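Long-range contact in putative acetamidase/formamidase (Yersinia enterocolitica subsp. palearctica serotype O:3, PDB 5UBU), which probably hydrolyses carbon-nitrogen bonds of linear amides such as acetamide or formamide, and binds two sodium ions at neighbouring sites: residues Pro165-Ser176 with Gly214-Gln225. Numbering follows the deposited sequence.
Sequences PYKPHIGTLSVS and GRLFIGDAHACQ. With NA (sodium ion), chain G; NA (sodium ion), chain H.
The imidazole of His169 carries CB of His222 over one face, a CH-pi contact 3.7 Å from CB to the ring centroid, while OE1 of Gln225 lies at its edge. NE2 of His169 donates to that OE1 at 3.1 Å, nearly within the ring plane but well above the carbonyl plane of the amide. The His222 ring stands at 74° to its neighbour, with NE2 of His169 at its edge and Asp220 O over one face, offset toward the rim; its own NE2 binds a sodium ion at 2.3 Å. Histidine suits each place differently: His222 offers the metal a nitrogen, His169 a flat face to CB and an N-H to Gln225. Extended beyond CG, Gln225 can span to His169 while its NE2 bonds to the backbone O of Asp195. Asp220 joins both sodium ions, its OD2 2.2 Å from the second; CG anti to the backbone N (chi1 -175°) directs the carboxylate there. Gly171, lacking a side chain, lets the backbone pass close to His222, its CA 4.0 Å from CE1, and its N donates to Asp220 O. Beyond this corner, Ser174 and Phe217 exchange two nearly straight backbone bonds. On the sheet face away from His222, branched aliphatic chains pack: CG2 of Ile170 meets CG1 of Ile218 at 3.9 Å, and Leu173 touches Leu216 through their CD1 methyls; Ile170 and Ile218 also reach Thr241. Asn193 and Asp195 contribute to one sodium site and Glu236 to the other, making a carboxylate-bridged two-metal site at the corner of this antiparallel strand pair.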
ATOM      1  N   PRO B 165     -20.071 -21.407  16.191  1.00 50.24           N
ATOM      2  CA  PRO B 165     -19.353 -22.196  17.188  1.00 51.19           C
ATOM      3  C   PRO B 165     -18.445 -21.307  18.034  1.00 50.11           C
ATOM      4  O   PRO B 165     -17.977 -20.267  17.574  1.00 50.34           O
ATOM      5  CB  PRO B 165     -18.507 -23.163  16.348  1.00 53.02           C
ATOM      6  CG  PRO B 165     -19.139 -23.182  15.006  1.00 53.51           C
ATOM      7  CD  PRO B 165     -19.731 -21.817  14.818  1.00 50.99           C
ATOM      8  N   TYR B 166     -18.208 -21.728  19.265  1.00 51.53           N
ATOM      9  CA  TYR B 166     -17.344 -21.008  20.189  1.00 49.76           C
ATOM     10  C   TYR B 166     -15.894 -21.403  19.907  1.00 50.58           C
ATOM     11  O   TYR B 166     -15.462 -22.497  20.255  1.00 52.38           O
ATOM     12  CB  TYR B 166     -17.758 -21.331  21.636  1.00 50.67           C
ATOM     13  CG  TYR B 166     -16.897 -20.721  22.715  1.00 50.12           C
ATOM     14  CD1 TYR B 166     -16.969 -19.357  23.008  1.00 48.01           C
ATOM     15  CD2 TYR B 166     -16.049 -21.517  23.491  1.00 51.19           C
ATOM     16  CE1 TYR B 166     -16.183 -18.796  24.010  1.00 47.99           C
ATOM     17  CE2 TYR B 166     -15.267 -20.965  24.492  1.00 51.10           C
ATOM     18  CZ  TYR B 166     -15.336 -19.608  24.743  1.00 49.73           C
ATOM     19  OH  TYR B 166     -14.557 -19.060  25.729  1.00 51.89           O
ATOM     20  N   LYS B 167     -15.172 -20.517  19.218  1.00 49.84           N
ATOM     21  CA  LYS B 167     -13.758 -20.714  18.881  1.00 52.23           C
ATOM     22  C   LYS B 167     -12.999 -19.537  19.480  1.00 47.98           C
ATOM     23  O   LYS B 167     -12.636 -18.601  18.772  1.00 48.93           O
ATOM     24  CB  LYS B 167     -13.568 -20.744  17.363  1.00 56.23           C
ATOM     25  CG  LYS B 167     -14.255 -21.901  16.646  1.00 61.60           C
ATOM     26  CD  LYS B 167     -13.596 -23.257  16.900  1.00 68.60           C
ATOM     27  CE  LYS B 167     -12.246 -23.349  16.199  1.00 74.54           C
ATOM     28  NZ  LYS B 167     -12.379 -23.161  14.713  1.00 77.36           N
ATOM     29  N   PRO B 168     -12.758 -19.572  20.791  1.00 56.88           N
ATOM     30  CA  PRO B 168     -12.086 -18.449  21.417  1.00 54.86           C
ATOM     31  C   PRO B 168     -10.592 -18.345  21.110  1.00 51.96           C
ATOM     32  O   PRO B 168      -9.953 -19.339  20.756  1.00 51.62           O
ATOM     33  CB  PRO B 168     -12.290 -18.722  22.905  1.00 55.56           C
ATOM     34  CG  PRO B 168     -12.261 -20.209  22.984  1.00 56.51           C
ATOM     35  CD  PRO B 168     -12.979 -20.671  21.747  1.00 57.07           C
ATOM     36  N   HIS B 169     -10.072 -17.127  21.223  1.00 49.47           N
ATOM     37  CA  HIS B 169      -8.652 -16.850  21.010  1.00 47.90           C
ATOM     38  C   HIS B 169      -8.325 -15.487  21.585  1.00 46.49           C
ATOM     39  O   HIS B 169      -9.210 -14.653  21.789  1.00 46.09           O
ATOM     40  CB  HIS B 169      -8.279 -16.883  19.533  1.00 47.70           C
ATOM     41  CG  HIS B 169      -8.962 -15.838  18.715  1.00 47.99           C
ATOM     42  ND1 HIS B 169     -10.221 -16.025  18.183  1.00 48.66           N
ATOM     43  CD2 HIS B 169      -8.567 -14.602  18.326  1.00 47.50           C
ATOM     44  CE1 HIS B 169     -10.579 -14.947  17.514  1.00 48.25           C
ATOM     45  NE2 HIS B 169      -9.593 -14.067  17.579  1.00 47.41           N
ATOM     46  N   ILE B 170      -7.040 -15.273  21.837  1.00 45.17           N
ATOM     47  CA  ILE B 170      -6.543 -14.022  22.384  1.00 44.27           C
ATOM     48  C   ILE B 170      -6.169 -13.063  21.261  1.00 43.10           C
ATOM     49  O   ILE B 170      -5.420 -13.405  20.355  1.00 42.87           O
ATOM     50  CB  ILE B 170      -5.330 -14.284  23.303  1.00 44.23           C
ATOM     51  CG1 ILE B 170      -5.767 -15.059  24.558  1.00 44.74           C
ATOM     52  CG2 ILE B 170      -4.647 -12.984  23.709  1.00 43.98           C
ATOM     53  CD1 ILE B 170      -6.717 -14.303  25.471  1.00 45.10           C
ATOM     54  N   GLY B 171      -6.705 -11.855  21.339  1.00 42.65           N
ATOM     55  CA  GLY B 171      -6.442 -10.822  20.351  1.00 42.00           C
ATOM     56  C   GLY B 171      -5.133 -10.108  20.614  1.00 41.40           C
ATOM     57  O   GLY B 171      -4.402  -9.813  19.677  1.00 41.12           O
ATOM     58  N   THR B 172      -4.847  -9.824  21.884  1.00 41.35           N
ATOM     59  CA  THR B 172      -3.613  -9.134  22.274  1.00 41.38           C
ATOM     60  C   THR B 172      -2.740  -9.969  23.206  1.00 41.25           C
ATOM     61  O   THR B 172      -3.074 -10.161  24.365  1.00 41.70           O
ATOM     62  CB  THR B 172      -3.887  -7.786  22.989  1.00 41.96           C
ATOM     63  OG1 THR B 172      -4.633  -8.015  24.192  1.00 42.97           O
ATOM     64  CG2 THR B 172      -4.653  -6.823  22.086  1.00 41.88           C
ATOM     65  N   LEU B 173      -1.629 -10.464  22.679  1.00 40.58           N
ATOM     66  CA  LEU B 173      -0.667 -11.250  23.442  1.00 40.51           C
ATOM     67  C   LEU B 173       0.685 -10.627  23.110  1.00 40.17           C
ATOM     68  O   LEU B 173       1.073 -10.570  21.949  1.00 39.55           O
ATOM     69  CB  LEU B 173      -0.712 -12.726  23.046  1.00 40.36           C
ATOM     70  CG  LEU B 173       0.195 -13.657  23.862  1.00 40.83           C
ATOM     71  CD1 LEU B 173      -0.189 -13.625  25.342  1.00 41.32           C
ATOM     72  CD2 LEU B 173       0.155 -15.084  23.330  1.00 40.92           C
ATOM     73  N   SER B 174       1.408 -10.154  24.118  1.00 40.41           N
ATOM     74  CA  SER B 174       2.681  -9.494  23.842  1.00 40.28           C
ATOM     75  C   SER B 174       3.674  -9.444  24.982  1.00 40.47           C
ATOM     76  O   SER B 174       3.369  -9.796  26.115  1.00 40.73           O
ATOM     77  CB  SER B 174       2.381  -8.050  23.417  1.00 40.19           C
ATOM     78  OG  SER B 174       1.658  -7.372  24.420  1.00 40.60           O
ATOM     79  N   VAL B 175       4.881  -9.012  24.634  1.00 40.18           N
ATOM     80  CA  VAL B 175       5.960  -8.803  25.591  1.00 40.57           C
ATOM     81  C   VAL B 175       6.437  -7.366  25.383  1.00 40.47           C
ATOM     82  O   VAL B 175       6.208  -6.781  24.326  1.00 40.03           O
ATOM     83  CB  VAL B 175       7.101  -9.823  25.457  1.00 40.80           C
ATOM     84  CG1 VAL B 175       6.636 -11.187  25.922  1.00 40.91           C
ATOM     85  CG2 VAL B 175       7.633  -9.885  24.036  1.00 40.44           C
ATOM     86  N   SER B 176       7.078  -6.792  26.389  1.00 41.02           N
ATOM     87  CA  SER B 176       7.545  -5.412  26.296  1.00 41.22           C
ATOM     88  C   SER B 176       8.686  -5.173  25.320  1.00 41.18           C
ATOM     89  O   SER B 176       9.540  -6.030  25.154  1.00 41.18           O
ATOM     90  CB  SER B 176       8.023  -4.925  27.662  1.00 42.12           C
ATOM     91  OG  SER B 176       8.587  -3.625  27.569  1.00 42.62           O
ATOM     92  N   GLY B 214      10.972 -10.272  30.590  1.00 44.72           N
ATOM     93  CA  GLY B 214       9.989 -10.535  29.546  1.00 43.85           C
ATOM     94  C   GLY B 214       8.877  -9.505  29.488  1.00 43.41           C
ATOM     95  O   GLY B 214       8.702  -8.829  28.460  1.00 42.72           O
ATOM     96  N   ARG B 215       8.133  -9.382  30.589  1.00 43.81           N
ATOM     97  CA  ARG B 215       7.000  -8.447  30.678  1.00 43.67           C
ATOM     98  C   ARG B 215       5.877  -8.868  29.739  1.00 42.78           C
ATOM     99  O   ARG B 215       5.613  -8.220  28.736  1.00 42.49           O
ATOM    100  CB  ARG B 215       7.434  -6.991  30.439  1.00 44.04           C
ATOM    101  CG  ARG B 215       8.191  -6.412  31.611  1.00 45.20           C
ATOM    102  CD  ARG B 215       8.746  -5.034  31.305  1.00 45.67           C
ATOM    103  NE  ARG B 215       9.029  -4.359  32.573  1.00 46.89           N
ATOM    104  CZ  ARG B 215       8.186  -3.534  33.210  1.00 47.17           C
ATOM    105  NH1 ARG B 215       6.998  -3.203  32.698  1.00 46.60           N
ATOM    106  NH2 ARG B 215       8.547  -3.003  34.367  1.00 48.20           N
ATOM    107  N   LEU B 216       5.231  -9.973  30.090  1.00 42.74           N
ATOM    108  CA  LEU B 216       4.137 -10.531  29.301  1.00 42.21           C
ATOM    109  C   LEU B 216       2.816  -9.822  29.581  1.00 42.05           C
ATOM    110  O   LEU B 216       2.441  -9.631  30.736  1.00 42.18           O
ATOM    111  CB  LEU B 216       3.972 -12.025  29.605  1.00 42.44           C
ATOM    112  CG  LEU B 216       2.835 -12.790  28.903  1.00 41.89           C
ATOM    113  CD1 LEU B 216       2.997 -12.770  27.391  1.00 41.13           C
ATOM    114  CD2 LEU B 216       2.800 -14.222  29.432  1.00 42.39           C
ATOM    115  N   PHE B 217       2.128  -9.445  28.508  1.00 41.59           N
ATOM    116  CA  PHE B 217       0.826  -8.792  28.584  1.00 41.75           C
ATOM    117  C   PHE B 217      -0.184  -9.638  27.821  1.00 41.59           C
ATOM    118  O   PHE B 217       0.143 -10.225  26.782  1.00 41.14           O
ATOM    119  CB  PHE B 217       0.866  -7.400  27.956  1.00 41.50           C
ATOM    120  CG  PHE B 217       1.717  -6.413  28.689  1.00 41.91           C
ATOM    121  CD1 PHE B 217       3.071  -6.319  28.430  1.00 41.91           C
ATOM    122  CD2 PHE B 217       1.143  -5.542  29.612  1.00 42.51           C
ATOM    123  CE1 PHE B 217       3.853  -5.381  29.092  1.00 42.56           C
ATOM    124  CE2 PHE B 217       1.910  -4.606  30.280  1.00 43.11           C
ATOM    125  CZ  PHE B 217       3.270  -4.511  30.014  1.00 43.13           C
ATOM    126  N   ILE B 218      -1.409  -9.692  28.323  1.00 42.22           N
ATOM    127  CA  ILE B 218      -2.467 -10.479  27.673  1.00 42.36           C
ATOM    128  C   ILE B 218      -3.806  -9.755  27.800  1.00 42.87           C
ATOM    129  O   ILE B 218      -4.002  -8.943  28.705  1.00 43.15           O
ATOM    130  CB  ILE B 218      -2.520 -11.919  28.255  1.00 42.83           C
ATOM    131  CG1 ILE B 218      -3.463 -12.812  27.455  1.00 42.51           C
ATOM    132  CG2 ILE B 218      -2.906 -11.902  29.740  1.00 43.69           C
ATOM    133  CD1 ILE B 218      -3.447 -14.259  27.899  1.00 42.83           C
ATOM    134  N   GLY B 219      -4.713 -10.019  26.868  1.00 43.36           N
ATOM    135  CA  GLY B 219      -6.044  -9.398  26.901  1.00 44.19           C
ATOM    136  C   GLY B 219      -6.811  -9.536  25.614  1.00 44.35           C
ATOM    137  O   GLY B 219      -6.399 -10.264  24.721  1.00 43.82           O
ATOM    138  N   ASP B 220      -7.946  -8.842  25.540  1.00 45.63           N
ATOM    139  CA  ASP B 220      -8.797  -8.828  24.346  1.00 46.11           C
ATOM    140  C   ASP B 220      -9.175 -10.236  23.860  1.00 45.22           C
ATOM    141  O   ASP B 220      -8.789 -10.669  22.777  1.00 44.57           O
ATOM    142  CB  ASP B 220      -8.097  -8.008  23.243  1.00 46.76           C
ATOM    143  CG  ASP B 220      -8.949  -7.825  21.983  1.00 47.97           C
ATOM    144  OD1 ASP B 220     -10.202  -7.788  22.036  1.00 50.50           O
ATOM    145  OD2 ASP B 220      -8.322  -7.679  20.925  1.00 49.88           O
ATOM    146  N   ALA B 221      -9.928 -10.950  24.683  1.00 45.18           N
ATOM    147  CA  ALA B 221     -10.378 -12.281  24.323  1.00 45.14           C
ATOM    148  C   ALA B 221     -11.518 -12.171  23.304  1.00 45.00           C
ATOM    149  O   ALA B 221     -12.350 -11.258  23.393  1.00 44.82           O
ATOM    150  CB  ALA B 221     -10.850 -13.025  25.561  1.00 45.96           C
ATOM    151  N   HIS B 222     -11.524 -13.073  22.319  1.00 45.00           N
ATOM    152  CA  HIS B 222     -12.579 -13.112  21.301  1.00 45.43           C
ATOM    153  C   HIS B 222     -13.272 -14.459  21.343  1.00 45.58           C
ATOM    154  O   HIS B 222     -12.611 -15.481  21.430  1.00 45.22           O
ATOM    155  CB  HIS B 222     -12.053 -12.938  19.873  1.00 45.42           C
ATOM    156  CG  HIS B 222     -11.420 -11.619  19.599  1.00 45.54           C
ATOM    157  ND1 HIS B 222     -10.371 -11.477  18.724  1.00 45.25           N
ATOM    158  CD2 HIS B 222     -11.655 -10.390  20.112  1.00 46.49           C
ATOM    159  CE1 HIS B 222     -10.019 -10.205  18.670  1.00 45.57           C
ATOM    160  NE2 HIS B 222     -10.775  -9.525  19.511  1.00 47.02           N
ATOM    161  N   ALA B 223     -14.600 -14.459  21.276  1.00 46.20           N
ATOM    162  CA  ALA B 223     -15.371 -15.710  21.275  1.00 46.84           C
ATOM    163  C   ALA B 223     -15.298 -16.369  19.901  1.00 46.46           C
ATOM    164  O   ALA B 223     -15.534 -17.562  19.767  1.00 46.89           O
ATOM    165  CB  ALA B 223     -16.818 -15.448  21.661  1.00 48.04           C
ATOM    166  N   CYS B 224     -14.986 -15.560  18.892  1.00 45.68           N
ATOM    167  CA  CYS B 224     -14.848 -16.003  17.505  1.00 45.44           C
ATOM    168  C   CYS B 224     -14.329 -14.820  16.709  1.00 44.57           C
ATOM    169  O   CYS B 224     -14.367 -13.701  17.208  1.00 44.34           O
ATOM    170  CB  CYS B 224     -16.201 -16.464  16.951  1.00 46.63           C
ATOM    171  SG  CYS B 224     -17.533 -15.254  17.178  1.00 47.35           S
ATOM    172  N   GLN B 225     -13.832 -15.056  15.495  1.00 44.12           N
ATOM    173  CA  GLN B 225     -13.347 -13.969  14.631  1.00 43.23           C
ATOM    174  C   GLN B 225     -13.120 -14.420  13.200  1.00 43.05           C
ATOM    175  O   GLN B 225     -12.574 -15.499  12.958  1.00 42.85           O
ATOM    176  CB  GLN B 225     -12.032 -13.361  15.142  1.00 42.40           C
ATOM    177  CG  GLN B 225     -11.498 -12.204  14.291  1.00 41.82           C
ATOM    178  CD  GLN B 225     -10.102 -11.785  14.663  1.00 40.95           C
ATOM    179  OE1 GLN B 225      -9.803 -11.524  15.824  1.00 41.03           O
ATOM    180  NE2 GLN B 225      -9.244 -11.692  13.667  1.00 40.40           N
TER
HETATM  181 NA    NA G 401     -11.030  -7.260  20.005  1.00 22.46          NA
HETATM  182 NA    NA H 402      -8.078  -6.771  18.912  1.00 26.09          NA
HETATM  183  O   HOH W   1      10.524  -8.256  26.536  1.00 26.30           O
HETATM  184  O   HOH W   2      -9.191  -4.824  17.055  0.50 15.81           O